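Local coordinates for monomethylamine methyltransferase MtmB1 (Methanosarcina barkeri, PDB 1TV2), which catalyses transfer of the methyl group of monomethylamine to the corrinoid cofactor of its partner protein MtmC, a step in methanogenesis from methylamine, at residues I125-P130 and R361-G366; T155-V160 and G200-E205. One frame throughout, in Å; residues are numbered along the deposited sequence.

Contact 1 (I125-P130 and R361-G366); sequences IVQGGP and REILSG. With BG5 (5-hydroxyamino-3-methyl-pyrrolidine-2-carboxylic acid), chain B.
S365 OG lies between two oxygens, 2.9 Å from Q127 OE1 across the strand pair and 2.6 Å from O1 of the bound group BG5. Both are within reach of its one hydroxyl proton. As register partners, S365 and Q127 point to the same face of the sheet; with OG swung away from the backbone nitrogen (chi1 -163°), the hydroxyl sits between the glutamine amide and the ligand. The Q127 chain is extended, CG anti to N at -179°, and brings OE1 alongside the serine hydroxyl; the other end of that amide, NE2, bonds T155 OG1 of the next strand, which fixes the amide's rotation and leaves OE1 facing the serine. The same face continues as packed aliphatic groups: one branch of I363, CG2, rests against Q127 CB at 3.9 Å, and the other, CG1, meets I125 CB at 4.0 Å. On the opposite face V126 and L364 turn outward and both touch M386 of helix 380-393. A parallel ladder of backbone bonds runs from I125 N to G366 N, its donors alternating between the strands, with Q127 N to L364 O at 2.7 Å. Past the end of strand 125-128, G129 N reaches G366 O at 3.0 Å, a more bent bond that extends the pairing into the loop. At the other end the E362 carboxylate is held by the backbone nitrogens of S330 and R116. Strands 125-128 and 363-366 are the first and last of eight parallel strands, and their pairing closes a TIM barrel, with S365 and Q127 lining its interior at the pyrrolysine site.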
loop_
_atom_site.group_PDB
_atom_site.type_symbol
_atom_site.label_atom_id
_atom_site.label_comp_id
_atom_site.label_asym_id
_atom_site.label_seq_id
_atom_site.Cartn_x
_atom_site.Cartn_y
_atom_site.Cartn_z
ATOM N N ILE A 125 -20.417 -8.745 -19.602
ATOM C CA ILE A 125 -19.666 -9.273 -18.475
ATOM C C ILE A 125 -20.573 -10.298 -17.797
ATOM O O ILE A 125 -21.762 -10.045 -17.591
ATOM C CB ILE A 125 -19.323 -8.154 -17.464
ATOM C CG1 ILE A 125 -18.370 -7.144 -18.113
ATOM C CG2 ILE A 125 -18.720 -8.749 -16.196
ATOM C CD1 ILE A 125 -17.038 -7.735 -18.537
ATOM N N VAL A 126 -20.015 -11.455 -17.462
ATOM C CA VAL A 126 -20.780 -12.507 -16.803
ATOM C C VAL A 126 -20.476 -12.487 -15.307
ATOM O O VAL A 126 -19.388 -12.869 -14.874
ATOM C CB VAL A 126 -20.427 -13.900 -17.375
ATOM C CG1 VAL A 126 -21.164 -14.987 -16.605
ATOM C CG2 VAL A 126 -20.799 -13.961 -18.853
ATOM N N GLN A 127 -21.442 -12.020 -14.525
ATOM C CA GLN A 127 -21.294 -11.951 -13.076
ATOM C C GLN A 127 -22.044 -13.137 -12.482
ATOM O O GLN A 127 -23.272 -13.121 -12.398
ATOM C CB GLN A 127 -21.879 -10.638 -12.561
ATOM C CG GLN A 127 -21.758 -10.445 -11.064
ATOM C CD GLN A 127 -21.893 -8.989 -10.672
ATOM O OE1 GLN A 127 -23.001 -8.475 -10.488
ATOM N NE2 GLN A 127 -20.760 -8.306 -10.568
ATOM N N GLY A 128 -21.300 -14.163 -12.077
ATOM C CA GLY A 128 -21.929 -15.355 -11.539
ATOM C C GLY A 128 -21.791 -15.572 -10.049
ATOM O O GLY A 128 -20.774 -15.233 -9.447
ATOM N N GLY A 129 -22.832 -16.150 -9.456
ATOM C CA GLY A 129 -22.822 -16.421 -8.033
ATOM C C GLY A 129 -24.198 -16.814 -7.536
ATOM O O GLY A 129 -25.145 -16.880 -8.325
ATOM N N PRO A 130 -24.340 -17.093 -6.231
ATOM C CA PRO A 130 -25.625 -17.481 -5.637
ATOM C C PRO A 130 -26.674 -16.393 -5.854
ATOM O O PRO A 130 -27.869 -16.614 -5.663
ATOM C CB PRO A 130 -25.276 -17.673 -4.162
ATOM C CG PRO A 130 -23.849 -18.153 -4.226
ATOM C CD PRO A 130 -23.250 -17.211 -5.245
ATOM N N ARG A 361 -27.398 -5.135 -22.514
ATOM C CA ARG A 361 -26.917 -5.102 -21.128
ATOM C C ARG A 361 -25.401 -5.264 -21.097
ATOM O O ARG A 361 -24.832 -6.001 -21.902
ATOM C CB ARG A 361 -27.544 -6.232 -20.303
ATOM C CG ARG A 361 -29.050 -6.137 -20.114
ATOM C CD ARG A 361 -29.441 -4.989 -19.193
ATOM N NE ARG A 361 -30.893 -4.888 -19.075
ATOM C CZ ARG A 361 -31.527 -3.957 -18.372
ATOM N NH1 ARG A 361 -30.839 -3.037 -17.710
ATOM N NH2 ARG A 361 -32.853 -3.938 -18.347
ATOM N N GLU A 362 -24.746 -4.577 -20.168
ATOM C CA GLU A 362 -23.298 -4.679 -20.040
ATOM C C GLU A 362 -22.920 -5.802 -19.073
ATOM O O GLU A 362 -21.853 -6.407 -19.202
ATOM C CB GLU A 362 -22.696 -3.364 -19.533
ATOM C CG GLU A 362 -22.566 -2.248 -20.569
ATOM C CD GLU A 362 -23.881 -1.568 -20.892
ATOM O OE1 GLU A 362 -24.742 -1.471 -19.990
ATOM O OE2 GLU A 362 -24.045 -1.112 -22.045
ATOM N N ILE A 363 -23.800 -6.077 -18.111
ATOM C CA ILE A 363 -23.545 -7.109 -17.105
ATOM C C ILE A 363 -24.721 -8.057 -16.865
ATOM O O ILE A 363 -25.864 -7.619 -16.719
ATOM C CB ILE A 363 -23.180 -6.466 -15.743
ATOM C CG1 ILE A 363 -21.917 -5.611 -15.888
ATOM C CG2 ILE A 363 -22.987 -7.545 -14.683
ATOM C CD1 ILE A 363 -21.599 -4.782 -14.649
ATOM N N LEU A 364 -24.435 -9.357 -16.824
ATOM C CA LEU A 364 -25.462 -10.361 -16.547
ATOM C C LEU A 364 -25.134 -10.879 -15.145
ATOM O O LEU A 364 -24.055 -11.421 -14.917
ATOM C CB LEU A 364 -25.395 -11.509 -17.557
ATOM C CG LEU A 364 -25.325 -11.134 -19.040
ATOM C CD1 LEU A 364 -25.419 -12.401 -19.880
ATOM C CD2 LEU A 364 -26.449 -10.173 -19.396
ATOM N N SER A 365 -26.059 -10.704 -14.206
ATOM C CA SER A 365 -25.829 -11.122 -12.827
ATOM C C SER A 365 -26.784 -12.252 -12.415
ATOM O O SER A 365 -27.968 -12.014 -12.157
ATOM C CB SER A 365 -25.999 -9.906 -11.905
ATOM O OG SER A 365 -25.422 -10.119 -10.626
ATOM N N GLY A 366 -26.261 -13.477 -12.355
ATOM C CA GLY A 366 -27.077 -14.627 -11.987
ATOM C C GLY A 366 -26.249 -15.795 -11.471
ATOM O O GLY A 366 -25.021 -15.704 -11.435
HETATM C C1 BG5 B . -27.365 -8.903 -7.705
HETATM C C2 BG5 B . -28.723 -9.044 -7.030
HETATM C C3 BG5 B . -28.742 -10.198 -6.041
HETATM C C4 BG5 B . -28.571 -9.561 -4.660
HETATM C C5 BG5 B . -29.096 -8.131 -4.765
HETATM C C6 BG5 B . -30.012 -10.834 -6.205
HETATM N N1 BG5 B . -29.144 -7.798 -6.243
HETATM O O1 BG5 B . -27.146 -9.508 -8.759
HETATM N N2 BG5 B . -28.184 -7.236 -4.123
HETATM O O2 BG5 B . -27.032 -6.591 -4.724
#

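Contact 2 (T155-V160 and G200-E205); sequences TIVNGV and GVKGPE. With BG5 (5-hydroxyamino-3-methyl-pyrrolidine-2-carboxylic acid), chain B.
Two backbone hydrogen bonds join the strands: I156 N to G200 O at 2.8 Å and N158 N to K202 O at 3.1 Å, each donor lying in the plane of its carbonyl. Apolar contacts flank them. V157 lies alongside the lysine chain, its CG2 pressed to 3.5 Å from K202 CE, closer than normal van der Waals contact. Farther along, E205 CG packs on N158 CB at 3.8 Å, while V160 crosses E205 nearly at a right angle, CG2 to CB 3.9 Å. Among polar side-chain groups, the N158 amide donates from ND2 to E183 of helix 174-193, whose same carboxylate oxygen also accepts E205 N. Covalent and polar bonds to BG5 complete the set. K202 NZ is bonded to C1 of BG5 at 1.3 Å, and the lysine chain, bent at chi2 (-97°) and chi3 (-84°), folds back so that NZ also donates to O2 at 2.9 Å. The hydroxyamino nitrogen N2 in turn bonds E205 OE1 at 2.7 Å. Strand 155-161, helix 174-193 and strand 201-203 form a beta-alpha-beta unit of the TIM barrel, and K202 with its ring is the pyrrolysine, here carrying a hydroxyamino group.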
loop_
_atom_site.group_PDB
_atom_site.type_symbol
_atom_site.label_atom_id
_atom_site.label_comp_id
_atom_site.label_asym_id
_atom_site.label_seq_id
_atom_site.Cartn_x
_atom_site.Cartn_y
_atom_site.Cartn_z
ATOM N N THR A 155 -16.936 -11.988 -12.861
ATOM C CA THR A 155 -16.999 -11.430 -11.513
ATOM C C THR A 155 -17.983 -12.273 -10.710
ATOM O O THR A 155 -18.704 -13.091 -11.276
ATOM C CB THR A 155 -17.486 -9.968 -11.521
ATOM O OG1 THR A 155 -18.809 -9.908 -12.069
ATOM C CG2 THR A 155 -16.546 -9.096 -12.360
ATOM N N ILE A 156 -18.014 -12.066 -9.396
ATOM C CA ILE A 156 -18.903 -12.829 -8.524
ATOM C C ILE A 156 -20.024 -11.986 -7.911
ATOM O O ILE A 156 -19.800 -10.843 -7.513
ATOM C CB ILE A 156 -18.117 -13.453 -7.329
ATOM C CG1 ILE A 156 -16.967 -14.337 -7.834
ATOM C CG2 ILE A 156 -19.072 -14.251 -6.439
ATOM C CD1 ILE A 156 -17.418 -15.580 -8.599
ATOM N N VAL A 157 -21.233 -12.543 -7.859
ATOM C CA VAL A 157 -22.339 -11.862 -7.190
ATOM C C VAL A 157 -22.555 -12.720 -5.945
ATOM O O VAL A 157 -22.924 -13.897 -6.037
ATOM C CB VAL A 157 -23.639 -11.783 -8.041
ATOM C CG1 VAL A 157 -24.015 -13.148 -8.603
ATOM C CG2 VAL A 157 -24.769 -11.232 -7.169
ATOM N N ASN A 158 -22.301 -12.119 -4.787
ATOM C CA ASN A 158 -22.380 -12.797 -3.499
ATOM C C ASN A 158 -23.685 -13.468 -3.098
ATOM O O ASN A 158 -24.778 -13.014 -3.440
ATOM C CB ASN A 158 -21.990 -11.826 -2.376
ATOM C CG ASN A 158 -20.588 -11.259 -2.541
ATOM O OD1 ASN A 158 -19.886 -11.563 -3.509
ATOM N ND2 ASN A 158 -20.174 -10.427 -1.587
ATOM N N GLY A 159 -23.542 -14.559 -2.353
ATOM C CA GLY A 159 -24.688 -15.271 -1.830
ATOM C C GLY A 159 -24.853 -14.756 -0.411
ATOM O O GLY A 159 -24.058 -13.932 0.044
ATOM N N VAL A 160 -25.875 -15.229 0.290
ATOM C CA VAL A 160 -26.132 -14.800 1.661
ATOM C C VAL A 160 -25.760 -15.893 2.662
ATOM O O VAL A 160 -26.123 -17.054 2.475
ATOM C CB VAL A 160 -27.630 -14.440 1.838
ATOM C CG1 VAL A 160 -27.990 -14.375 3.316
ATOM C CG2 VAL A 160 -27.923 -13.108 1.157
ATOM N N GLY A 200 -13.463 -9.521 -9.078
ATOM C CA GLY A 200 -14.322 -8.530 -8.460
ATOM C C GLY A 200 -15.610 -9.200 -8.003
ATOM O O GLY A 200 -16.001 -10.237 -8.549
ATOM N N VAL A 201 -16.262 -8.623 -6.998
ATOM C CA VAL A 201 -17.516 -9.167 -6.483
ATOM C C VAL A 201 -18.598 -8.085 -6.463
ATOM O O VAL A 201 -18.363 -6.938 -6.861
ATOM C CB VAL A 201 -17.361 -9.721 -5.039
ATOM C CG1 VAL A 201 -16.217 -10.728 -4.986
ATOM C CG2 VAL A 201 -17.135 -8.572 -4.046
ATOM N N LYS A 202 -19.791 -8.473 -6.021
ATOM C CA LYS A 202 -20.914 -7.554 -5.913
ATOM C C LYS A 202 -21.636 -7.900 -4.620
ATOM O O LYS A 202 -21.991 -9.059 -4.385
ATOM C CB LYS A 202 -21.864 -7.695 -7.113
ATOM C CG LYS A 202 -22.936 -6.597 -7.194
ATOM C CD LYS A 202 -24.284 -7.030 -6.598
ATOM C CE LYS A 202 -25.126 -7.816 -7.615
ATOM N NZ LYS A 202 -26.498 -8.044 -7.150
ATOM N N GLY A 203 -21.819 -6.890 -3.776
ATOM C CA GLY A 203 -22.488 -7.069 -2.499
ATOM C C GLY A 203 -22.539 -5.716 -1.812
ATOM O O GLY A 203 -22.482 -4.696 -2.503
ATOM N N PRO A 204 -22.647 -5.657 -0.471
ATOM C CA PRO A 204 -22.743 -6.772 0.483
ATOM C C PRO A 204 -24.180 -7.305 0.510
ATOM O O PRO A 204 -25.132 -6.527 0.493
ATOM C CB PRO A 204 -22.332 -6.124 1.801
ATOM C CG PRO A 204 -22.917 -4.742 1.669
ATOM C CD PRO A 204 -22.576 -4.365 0.236
ATOM N N GLU A 205 -24.337 -8.623 0.570
ATOM C CA GLU A 205 -25.669 -9.218 0.539
ATOM C C GLU A 205 -26.292 -9.664 1.858
ATOM O O GLU A 205 -27.489 -9.468 2.075
ATOM C CB GLU A 205 -25.675 -10.398 -0.437
ATOM C CG GLU A 205 -25.273 -10.034 -1.863
ATOM C CD GLU A 205 -26.057 -8.857 -2.413
ATOM O OE1 GLU A 205 -27.253 -8.720 -2.071
ATOM O OE2 GLU A 205 -25.479 -8.071 -3.196
HETATM C C1 BG5 B . -27.365 -8.903 -7.705
HETATM C C2 BG5 B . -28.723 -9.044 -7.030
HETATM C C3 BG5 B . -28.742 -10.198 -6.041
HETATM C C4 BG5 B . -28.571 -9.561 -4.660
HETATM C C5 BG5 B . -29.096 -8.131 -4.765
HETATM C C6 BG5 B . -30.012 -10.834 -6.205
HETATM N N1 BG5 B . -29.144 -7.798 -6.243
HETATM O O1 BG5 B . -27.146 -9.508 -8.759
HETATM N N2 BG5 B . -28.184 -7.236 -4.123
HETATM O O2 BG5 B . -27.032 -6.591 -4.724
#

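How the contacts relate
Contacts 1 and 2, their centres about 10 Å apart, belong to one barrel sheet in which the order of strands is 363-366, 125-128, 155-161, 201-203. Contact 2 is nested within the long loop of chain closed by contact 1. The two central strands join them: G128 N lies 2.9 Å from T155 O, a probable hydrogen bond, and P130 CB packs against G159 CA at 3.4 Å, where residues 125-130 have run past their strand. BG5 is gripped from both contacts, at its carbonyl by contact 1 and at its anchor and hydroxyamino end by contact 2. V157 and K202 also touch S365, so the two contacts meet directly beside the pyrrolysine ring.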